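Local atomic coordinates of lysyl oxidase (Pichia pastoris, PDB entry 1W7C), a protein that probably oxidises primary amines, including those of lysine side chains, to aldehydes with the help of a copper ion and a topaquinone cofactor. Residues Val165-Ala175 and Asp189-Thr197; Ser303-Thr311 and Phe321-Ile331. All blocks are in the same frame, centred on the assembly; numbering follows the deposited sequence. Where two conformers were deposited one is given.

How the contacts relate
Contacts 1 and 2 are both antiparallel hairpin pairings, but they belong to different parts of the chain and do not touch: their centres lie 49 Å apart and their nearest atoms about 30 Å apart, on opposite sides of the chain's centre. Contact 1, the disulfide-linked pair, comes earlier in the chain, complete before contact 2 begins, and lies away from the metal sites; the side chain of Glu-168 comes to about 4 Å from a glycan sugar. Contact 2 belongs to the enzyme domain. Its strand 329-344 pairs with strand 488-498, which carries the copper ligands His-488 and His-490 and the calcium ligands Asp-497 and Leu-498; the side chain of Ile-331 is about 10 Å from a bound calcium ion.

Contact 1: residues Val165-Ala175 and Asp189-Thr197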
loop_
_atom_site.group_PDB
_atom_site.type_symbol
_atom_site.label_atom_id
_atom_site.label_comp_id
_atom_site.label_asym_id
_atom_site.label_seq_id
_atom_site.Cartn_x
_atom_site.Cartn_y
_atom_site.Cartn_z
ATOM N N VAL A 165 -26.483 -23.490 28.283
ATOM C CA VAL A 165 -25.490 -24.454 28.743
ATOM C C VAL A 165 -25.207 -24.164 30.217
ATOM O O VAL A 165 -25.417 -23.041 30.671
ATOM C CB VAL A 165 -24.166 -24.374 27.905
ATOM C CG1 VAL A 165 -24.437 -24.570 26.405
ATOM C CG2 VAL A 165 -23.442 -23.045 28.159
ATOM N N PRO A 166 -24.750 -25.158 30.979
ATOM C CA PRO A 166 -24.434 -24.917 32.390
ATOM C C PRO A 166 -23.161 -24.080 32.556
ATOM O O PRO A 166 -22.380 -23.898 31.614
ATOM C CB PRO A 166 -24.247 -26.325 32.955
ATOM C CG PRO A 166 -23.830 -27.136 31.805
ATOM C CD PRO A 166 -24.538 -26.565 30.601
ATOM N N TYR A 167 -22.978 -23.572 33.763
ATOM C CA TYR A 167 -21.820 -22.763 34.120
ATOM C C TYR A 167 -20.479 -23.370 33.698
ATOM O O TYR A 167 -19.605 -22.640 33.240
ATOM C CB TYR A 167 -21.833 -22.528 35.619
ATOM C CG TYR A 167 -20.713 -21.667 36.173
ATOM C CD1 TYR A 167 -20.678 -20.294 35.948
ATOM C CD2 TYR A 167 -19.715 -22.224 36.970
ATOM C CE1 TYR A 167 -19.685 -19.503 36.490
ATOM C CE2 TYR A 167 -18.719 -21.436 37.522
ATOM C CZ TYR A 167 -18.703 -20.077 37.272
ATOM O OH TYR A 167 -17.733 -19.290 37.834
ATOM N N GLU A 168 -20.348 -24.702 33.789
ATOM C CA GLU A 168 -19.096 -25.385 33.463
ATOM C C GLU A 168 -18.712 -25.209 31.987
ATOM O O GLU A 168 -17.547 -25.384 31.617
ATOM C CB GLU A 168 -19.200 -26.890 33.746
ATOM C CG GLU A 168 -19.125 -27.289 35.213
ATOM C CD GLU A 168 -20.245 -26.709 36.042
ATOM O OE1 GLU A 168 -19.923 -26.093 37.081
ATOM O OE2 GLU A 168 -21.442 -26.861 35.651
ATOM N N ASP A 169 -19.705 -24.913 31.144
ATOM C CA ASP A 169 -19.519 -24.855 29.697
ATOM C C ASP A 169 -19.343 -23.433 29.175
ATOM O O ASP A 169 -19.324 -23.224 27.965
ATOM C CB ASP A 169 -20.728 -25.505 28.992
ATOM C CG ASP A 169 -20.824 -26.974 29.230
ATOM O OD1 ASP A 169 -19.896 -27.540 29.823
ATOM O OD2 ASP A 169 -21.796 -27.641 28.835
ATOM N N MET A 170 -19.223 -22.460 30.072
ATOM C CA MET A 170 -18.977 -21.073 29.700
ATOM C C MET A 170 -17.821 -20.508 30.529
ATOM O O MET A 170 -17.372 -21.106 31.518
ATOM C CB MET A 170 -20.264 -20.242 29.865
ATOM C CG MET A 170 -20.635 -19.932 31.319
ATOM S SD MET A 170 -22.220 -19.140 31.512
ATOM C CE MET A 170 -23.354 -20.455 30.961
ATOM N N GLY A 171 -17.361 -19.343 30.118
ATOM C CA GLY A 171 -16.324 -18.637 30.827
ATOM C C GLY A 171 -16.693 -17.176 30.951
ATOM O O GLY A 171 -16.981 -16.488 29.961
ATOM N N CYS A 172 -16.678 -16.682 32.180
ATOM C CA CYS A 172 -17.073 -15.313 32.458
ATOM C C CYS A 172 -15.826 -14.532 32.846
ATOM O O CYS A 172 -14.906 -15.076 33.487
ATOM C CB CYS A 172 -18.160 -15.297 33.551
ATOM S SG CYS A 172 -19.601 -16.346 33.104
ATOM N N HIS A 173 -15.784 -13.278 32.420
ATOM C CA HIS A 173 -14.563 -12.470 32.449
ATOM C C HIS A 173 -14.908 -10.972 32.350
ATOM O O HIS A 173 -16.048 -10.596 32.104
ATOM C CB HIS A 173 -13.633 -12.885 31.302
ATOM C CG HIS A 173 -14.280 -12.816 29.961
ATOM N ND1 HIS A 173 -14.000 -11.825 29.055
ATOM C CD2 HIS A 173 -15.219 -13.602 29.381
ATOM C CE1 HIS A 173 -14.744 -11.990 27.974
ATOM N NE2 HIS A 173 -15.495 -13.060 28.148
ATOM N N SER A 174 -13.908 -10.144 32.610
ATOM C CA SER A 174 -14.069 -8.723 32.881
ATOM C C SER A 174 -13.543 -7.870 31.718
ATOM O O SER A 174 -12.526 -8.184 31.097
ATOM C CB SER A 174 -13.297 -8.379 34.164
ATOM O OG SER A 174 -13.833 -9.053 35.286
ATOM N N ALA A 175 -14.204 -6.742 31.487
ATOM C CA ALA A 175 -13.835 -5.773 30.444
ATOM C C ALA A 175 -12.619 -4.968 30.879
ATOM O O ALA A 175 -12.408 -4.721 32.074
ATOM C CB ALA A 175 -14.982 -4.850 30.157
ATOM N N ASP A 189 -16.180 -2.397 37.254
ATOM C CA ASP A 189 -15.795 -3.101 36.041
ATOM C C ASP A 189 -17.012 -3.868 35.524
ATOM O O ASP A 189 -17.845 -4.324 36.310
ATOM C CB ASP A 189 -14.607 -4.044 36.378
ATOM C CG ASP A 189 -13.812 -4.507 35.188
ATOM O OD1 ASP A 189 -14.035 -4.025 34.038
ATOM O OD2 ASP A 189 -12.875 -5.342 35.328
ATOM N N TYR A 190 -17.118 -3.959 34.215
ATOM C CA TYR A 190 -18.158 -4.730 33.574
ATOM C C TYR A 190 -17.569 -6.071 33.131
ATOM O O TYR A 190 -16.363 -6.275 33.134
ATOM C CB TYR A 190 -18.721 -3.969 32.374
ATOM C CG TYR A 190 -19.578 -2.774 32.766
ATOM C CD1 TYR A 190 -19.006 -1.536 33.010
ATOM C CD2 TYR A 190 -20.958 -2.873 32.890
ATOM C CE1 TYR A 190 -19.778 -0.448 33.356
ATOM C CE2 TYR A 190 -21.752 -1.768 33.220
ATOM C CZ TYR A 190 -21.153 -0.560 33.445
ATOM O OH TYR A 190 -21.952 0.515 33.764
ATOM N N GLY A 191 -18.445 -6.983 32.758
ATOM C CA GLY A 191 -18.037 -8.292 32.295
ATOM C C GLY A 191 -19.109 -9.006 31.510
ATOM O O GLY A 191 -20.252 -8.526 31.409
ATOM N N THR A 192 -18.707 -10.123 30.901
ATOM C CA THR A 192 -19.643 -10.950 30.166
ATOM C C THR A 192 -19.243 -12.399 30.241
ATOM O O THR A 192 -18.237 -12.737 30.875
ATOM C CB THR A 192 -19.748 -10.471 28.692
ATOM O OG1 THR A 192 -20.895 -11.065 28.070
ATOM C CG2 THR A 192 -18.524 -10.901 27.853
ATOM N N CYS A 193 -20.031 -13.251 29.592
ATOM C CA CYS A 193 -19.731 -14.667 29.499
ATOM C C CYS A 193 -19.715 -15.111 28.036
ATOM O O CYS A 193 -20.486 -14.611 27.210
ATOM C CB CYS A 193 -20.780 -15.499 30.254
ATOM S SG CYS A 193 -20.942 -15.134 32.008
ATOM N N ASN A 194 -18.837 -16.061 27.733
ATOM C CA ASN A 194 -18.713 -16.618 26.397
ATOM C C ASN A 194 -18.733 -18.137 26.494
ATOM O O ASN A 194 -18.273 -18.709 27.500
ATOM C CB ASN A 194 -17.390 -16.192 25.740
ATOM C CG ASN A 194 -17.287 -14.695 25.545
ATOM O OD1 ASN A 194 -17.318 -13.929 26.509
ATOM N ND2 ASN A 194 -17.107 -14.273 24.297
ATOM N N ILE A 195 -19.255 -18.801 25.474
ATOM C CA ILE A 195 -19.295 -20.264 25.469
ATOM C C ILE A 195 -17.856 -20.810 25.347
ATOM O O ILE A 195 -17.064 -20.294 24.562
ATOM C CB ILE A 195 -20.170 -20.784 24.296
ATOM C CG1 ILE A 195 -21.590 -20.183 24.323
ATOM C CG2 ILE A 195 -20.183 -22.305 24.279
ATOM C CD1 ILE A 195 -22.433 -20.603 25.466
ATOM N N ASN A 196 -17.523 -21.843 26.112
ATOM C CA ASN A 196 -16.209 -22.475 26.001
ATOM C C ASN A 196 -16.111 -23.234 24.692
ATOM O O ASN A 196 -17.063 -23.898 24.279
ATOM C CB ASN A 196 -15.951 -23.504 27.115
ATOM C CG ASN A 196 -15.918 -22.912 28.495
ATOM O OD1 ASN A 196 -15.719 -21.714 28.683
ATOM N ND2 ASN A 196 -16.096 -23.770 29.491
ATOM N N THR A 197 -14.952 -23.141 24.054
ATOM C CA THR A 197 -14.666 -23.893 22.836
ATOM C C THR A 197 -13.360 -24.624 22.993
ATOM O O THR A 197 -12.566 -24.316 23.883
ATOM C CB THR A 197 -14.554 -22.986 21.607
ATOM O OG1 THR A 197 -13.321 -22.252 21.666
ATOM C CG2 THR A 197 -15.678 -21.973 21.543
HETATM O O HOH W 1 -18.937 -25.050 25.967
HETATM O O HOH W 2 -14.653 -22.040 31.781
#
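This is an antiparallel beta hairpin pairing, with Cys-172 and Cys-193 stitched together by a disulfide, at one side of a small five-stranded sheet where strand 170-180 is, within this chain, an edge strand. The two cysteines form a non-hydrogen-bonded pair, their CA atoms 4.0 Å apart. In both, SG is turned anti to the carbonyl carbon (chi1 -55° and -59°), which brings the sulfurs to bonding distance on one face of the sheet; the bridge itself twists by 102° about the S-S bond. Leu-150 of helix 136-150 touches Cys-172 on this side, and Ile-163 of helix 153-163 meets Ile-195. An antiparallel sheet with helices packed on it is consistent with an N3-type domain of copper amine oxidases.

The other face carries His-173, Thr-192 and Asn-194. His-173 NE2 gives an almost straight, short hydrogen bond of 2.6 Å to Asn-194 OD1. The oxygen lies in the imidazole plane, while the donor sits above the amide plane, so no lone pair is squarely used. Asn-194 ND2 is held by the backbone O of Glu-202, which helps fix the amide's rotation. The CG2 methyl of Thr-192 lies alongside the same imidazole, 3.7 Å from His-173 NE2.

Where the strands separate, the backbone N of Asn-196 gives a 2.9 Å hydrogen bond to Asp-169 O, and its side chain lies against the backbone of Asp-169 and Met-170, OD1 3.0 Å from Met-170 C. One water donates to both Asp-169 O and Asn-196 O; a second gives a proton to Met-170 O and takes one from Asn-196 ND2.

Contact 2: residues Ser303-Thr311 and Phe321-Ile331; sequences SWMDWGFYT and FYDITFKGERI
CD2 of Phe-326 sits over one face of the Trp-307 indole, toward its rim, 3.6 Å from Trp-307 CE2, while the Ile-324 CG2 methyl comes in at the indole edge. The phenyl and the five-membered ring of the indole meet obliquely, planes at 49°. The CB of Phe-326 sits over the six-membered ring, a CH-pi contact 4.2 Å from its centroid; with CG anti to the backbone N (chi1 -179°), the phenyl ring is carried toward the five-membered ring. Further along, the edge of Phe-321 points to the face of Phe-309 in an offset edge-to-face pair, planes at 75°.

These side chains belong to the beta hairpin of strands 307-314 and 318-326 in the enzyme domain. A beta bulge shifts the register by one between the hydrogen-bonded pairs Gly-308/Thr-325 and Tyr-310/Tyr-322, and the chain turns a corner at Asp-323. Trp-307 NE1 donates to the backbone O of Phe-447. A serine in place of Trp-307 would probably open a gap beneath Phe-326 and beside Ile-324, and leave that carbonyl without its indole donor.

At the bulge, Asp-323 lies alongside Tyr-310, carboxylate and phenol nearly coplanar. Arg-330 grips Asp-323 OD2 side-on with NE and NH2, the NE bond being 2.8 Å long, and also pairs with Asp-73. The other carboxylate oxygen, Asp-323 OD1, accepts a 2.8 Å hydrogen bond from a water that is also bonded to Tyr-310 OH.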
loop_
_atom_site.group_PDB
_atom_site.type_symbol
_atom_site.label_atom_id
_atom_site.label_comp_id
_atom_site.label_asym_id
_atom_site.label_seq_id
_atom_site.Cartn_x
_atom_site.Cartn_y
_atom_site.Cartn_z
ATOM N N SER A 303 23.821 -5.893 9.168
ATOM C CA SER A 303 24.250 -5.149 7.986
ATOM C C SER A 303 23.675 -5.793 6.721
ATOM O O SER A 303 23.647 -7.011 6.559
ATOM C CB SER A 303 25.812 -5.076 7.883
ATOM O OG SER A 303 26.374 -6.291 7.500
ATOM N N TRP A 304 23.251 -4.923 5.816
ATOM C CA TRP A 304 22.751 -5.331 4.523
ATOM C C TRP A 304 22.863 -4.171 3.548
ATOM O O TRP A 304 22.221 -3.146 3.746
ATOM C CB TRP A 304 21.314 -5.819 4.604
ATOM C CG TRP A 304 20.685 -6.103 3.258
ATOM C CD1 TRP A 304 20.788 -7.249 2.519
ATOM C CD2 TRP A 304 19.797 -5.242 2.532
ATOM N NE1 TRP A 304 20.070 -7.148 1.361
ATOM C CE2 TRP A 304 19.436 -5.933 1.339
ATOM C CE3 TRP A 304 19.288 -3.966 2.734
ATOM C CZ2 TRP A 304 18.602 -5.366 0.372
ATOM C CZ3 TRP A 304 18.477 -3.427 1.766
ATOM C CH2 TRP A 304 18.123 -4.117 0.628
ATOM N N MET A 305 23.626 -4.370 2.467
ATOM C CA MET A 305 23.639 -3.412 1.350
ATOM C C MET A 305 23.728 -1.962 1.824
ATOM O O MET A 305 23.008 -1.102 1.340
ATOM C CB MET A 305 22.429 -3.635 0.433
ATOM C CG MET A 305 22.338 -5.047 -0.074
ATOM S SD MET A 305 23.793 -5.509 -1.069
ATOM C CE MET A 305 23.766 -7.252 -0.806
ATOM N N ASP A 306 24.715 -1.720 2.697
ATOM C CA ASP A 306 25.083 -0.413 3.238
ATOM C C ASP A 306 24.183 0.098 4.358
ATOM O O ASP A 306 24.384 1.223 4.820
ATOM C CB ASP A 306 25.257 0.665 2.151
ATOM C CG ASP A 306 26.501 0.471 1.321
ATOM O OD1 ASP A 306 26.540 1.007 0.191
ATOM O OD2 ASP A 306 27.464 -0.149 1.746
ATOM N N TRP A 307 23.183 -0.687 4.758
ATOM C CA TRP A 307 22.418 -0.412 5.972
ATOM C C TRP A 307 23.090 -1.076 7.171
ATOM O O TRP A 307 23.676 -2.150 7.053
ATOM C CB TRP A 307 21.018 -0.980 5.868
ATOM C CG TRP A 307 20.095 -0.305 4.915
ATOM C CD1 TRP A 307 19.861 -0.642 3.632
ATOM C CD2 TRP A 307 19.183 0.745 5.213
ATOM N NE1 TRP A 307 18.856 0.122 3.093
ATOM C CE2 TRP A 307 18.414 0.991 4.055
ATOM C CE3 TRP A 307 18.926 1.524 6.347
ATOM C CZ2 TRP A 307 17.387 1.960 4.020
ATOM C CZ3 TRP A 307 17.945 2.467 6.310
ATOM C CH2 TRP A 307 17.203 2.700 5.148
ATOM N N GLY A 308 22.940 -0.440 8.324
ATOM C CA GLY A 308 23.321 -1.027 9.587
ATOM C C GLY A 308 22.342 -0.600 10.671
ATOM O O GLY A 308 21.777 0.500 10.604
ATOM N N PHE A 309 22.163 -1.441 11.687
ATOM C CA PHE A 309 21.312 -1.113 12.834
ATOM C C PHE A 309 21.472 -2.153 13.929
ATOM O O PHE A 309 21.905 -3.259 13.660
ATOM C CB PHE A 309 19.814 -0.959 12.462
ATOM C CG PHE A 309 19.213 -2.158 11.783
ATOM C CD1 PHE A 309 19.155 -2.210 10.399
ATOM C CD2 PHE A 309 18.773 -3.271 12.506
ATOM C CE1 PHE A 309 18.639 -3.332 9.750
ATOM C CE2 PHE A 309 18.237 -4.393 11.856
ATOM C CZ PHE A 309 18.184 -4.419 10.485
ATOM N N TYR A 310 21.074 -1.772 15.131
ATOM C CA TYR A 310 20.965 -2.672 16.259
ATOM C C TYR A 310 19.516 -2.901 16.574
ATOM O O TYR A 310 18.682 -2.006 16.426
ATOM C CB TYR A 310 21.626 -2.072 17.507
ATOM C CG TYR A 310 23.083 -1.715 17.362
ATOM C CD1 TYR A 310 23.459 -0.497 16.822
ATOM C CD2 TYR A 310 24.081 -2.534 17.852
ATOM C CE1 TYR A 310 24.805 -0.151 16.700
ATOM C CE2 TYR A 310 25.433 -2.186 17.731
ATOM C CZ TYR A 310 25.772 -0.985 17.175
ATOM O OH TYR A 310 27.109 -0.651 17.056
ATOM N N THR A 311 19.206 -4.102 17.061
ATOM C CA THR A 311 17.864 -4.375 17.578
ATOM C C THR A 311 17.888 -4.544 19.101
ATOM O O THR A 311 18.908 -4.841 19.710
ATOM C CB THR A 311 17.245 -5.663 16.985
ATOM O OG1 THR A 311 18.006 -6.772 17.436
ATOM C CG2 THR A 311 17.241 -5.654 15.447
ATOM N N PHE A 321 14.555 -0.577 17.097
ATOM C CA PHE A 321 15.753 -0.395 16.290
ATOM C C PHE A 321 16.490 0.854 16.757
ATOM O O PHE A 321 15.859 1.902 16.953
ATOM C CB PHE A 321 15.388 -0.225 14.818
ATOM C CG PHE A 321 14.680 -1.406 14.233
ATOM C CD1 PHE A 321 13.298 -1.502 14.338
ATOM C CD2 PHE A 321 15.367 -2.402 13.595
ATOM C CE1 PHE A 321 12.642 -2.607 13.843
ATOM C CE2 PHE A 321 14.715 -3.513 13.077
ATOM C CZ PHE A 321 13.363 -3.611 13.180
ATOM N N TYR A 322 17.823 0.758 16.826
ATOM C CA TYR A 322 18.646 1.884 17.224
ATOM C C TYR A 322 19.788 2.065 16.244
ATOM O O TYR A 322 20.327 1.100 15.663
ATOM C CB TYR A 322 19.180 1.699 18.661
ATOM C CG TYR A 322 18.128 1.870 19.703
ATOM C CD1 TYR A 322 17.395 0.787 20.175
ATOM C CD2 TYR A 322 17.833 3.113 20.206
ATOM C CE1 TYR A 322 16.356 0.986 21.124
ATOM C CE2 TYR A 322 16.849 3.304 21.137
ATOM C CZ TYR A 322 16.128 2.237 21.607
ATOM O OH TYR A 322 15.157 2.476 22.558
ATOM N N ASP A 323 20.185 3.333 16.094
ATOM C CA ASP A 323 21.355 3.667 15.254
ATOM C C ASP A 323 21.226 3.144 13.837
ATOM O O ASP A 323 22.104 2.464 13.322
ATOM C CB ASP A 323 22.659 3.184 15.921
ATOM C CG ASP A 323 23.872 3.886 15.391
ATOM O OD1 ASP A 323 24.959 3.249 15.378
ATOM O OD2 ASP A 323 23.800 5.070 14.988
ATOM N N ILE A 324 20.111 3.446 13.201
ATOM C CA ILE A 324 19.876 3.022 11.831
ATOM C C ILE A 324 20.700 3.902 10.913
ATOM O O ILE A 324 20.488 5.114 10.857
ATOM C CB ILE A 324 18.399 3.089 11.399
ATOM C CG1 ILE A 324 17.525 2.272 12.343
ATOM C CG2 ILE A 324 18.283 2.560 9.958
ATOM C CD1 ILE A 324 16.054 2.305 12.030
ATOM N N THR A 325 21.661 3.289 10.243
ATOM C CA THR A 325 22.544 3.982 9.324
ATOM C C THR A 325 22.387 3.500 7.895
ATOM O O THR A 325 22.075 2.333 7.657
ATOM C CB THR A 325 24.028 3.787 9.740
ATOM O OG1 THR A 325 24.421 2.425 9.553
ATOM C CG2 THR A 325 24.215 4.214 11.209
ATOM N N PHE A 326 22.625 4.397 6.952
ATOM C CA PHE A 326 22.654 4.045 5.532
ATOM C C PHE A 326 23.859 4.752 4.919
ATOM O O PHE A 326 24.065 5.954 5.142
ATOM C CB PHE A 326 21.350 4.419 4.821
ATOM C CG PHE A 326 21.350 4.052 3.371
ATOM C CD1 PHE A 326 21.385 5.010 2.380
ATOM C CD2 PHE A 326 21.329 2.730 3.007
ATOM C CE1 PHE A 326 21.414 4.637 1.022
ATOM C CE2 PHE A 326 21.350 2.363 1.670
ATOM C CZ PHE A 326 21.384 3.327 0.671
ATOM N N LYS A 327 24.684 3.994 4.216
ATOM C CA LYS A 327 25.936 4.496 3.632
ATOM C C LYS A 327 26.745 5.308 4.633
ATOM O O LYS A 327 27.260 6.388 4.320
ATOM C CB LYS A 327 25.662 5.230 2.312
ATOM C CG LYS A 327 25.169 4.275 1.235
ATOM C CD LYS A 327 25.067 4.925 -0.138
ATOM C CE LYS A 327 24.781 3.865 -1.208
ATOM N NZ LYS A 327 25.994 3.035 -1.467
ATOM N N GLY A 328 26.827 4.789 5.853
ATOM C CA GLY A 328 27.720 5.340 6.869
ATOM C C GLY A 328 27.202 6.536 7.646
ATOM O O GLY A 328 27.935 7.096 8.442
ATOM N N GLU A 329 25.952 6.931 7.416
ATOM C CA GLU A 329 25.372 8.036 8.140
ATOM C C GLU A 329 24.113 7.590 8.873
ATOM O O GLU A 329 23.253 6.928 8.283
ATOM C CB GLU A 329 25.004 9.196 7.191
ATOM C CG GLU A 329 26.187 9.771 6.402
ATOM C CD GLU A 329 25.774 10.979 5.577
ATOM O OE1 GLU A 329 25.355 10.808 4.428
ATOM O OE2 GLU A 329 25.795 12.114 6.098
ATOM N N ARG A 330 23.974 7.978 10.140
ATOM C CA ARG A 330 22.754 7.718 10.873
ATOM C C ARG A 330 21.617 8.547 10.279
ATOM O O ARG A 330 21.749 9.749 10.128
ATOM C CB ARG A 330 22.912 8.125 12.334
ATOM C CG ARG A 330 21.708 7.881 13.171
ATOM C CD ARG A 330 21.840 8.357 14.625
ATOM N NE ARG A 330 23.027 7.722 15.192
ATOM C CZ ARG A 330 24.215 8.289 15.419
ATOM N NH1 ARG A 330 24.386 9.596 15.350
ATOM N NH2 ARG A 330 25.222 7.513 15.782
ATOM N N ILE A 331 20.521 7.879 9.972
ATOM C CA ILE A 331 19.270 8.550 9.630
ATOM C C ILE A 331 18.221 8.506 10.737
ATOM O O ILE A 331 17.401 9.404 10.811
ATOM C CB ILE A 331 18.688 8.053 8.302
ATOM C CG1 ILE A 331 18.340 6.575 8.324
ATOM C CG2 ILE A 331 19.605 8.405 7.125
ATOM C CD1 ILE A 331 17.375 6.169 7.261
HETATM O O HOH W 3 25.644 2.277 6.986
HETATM O O HOH W 4 27.340 1.972 16.166
#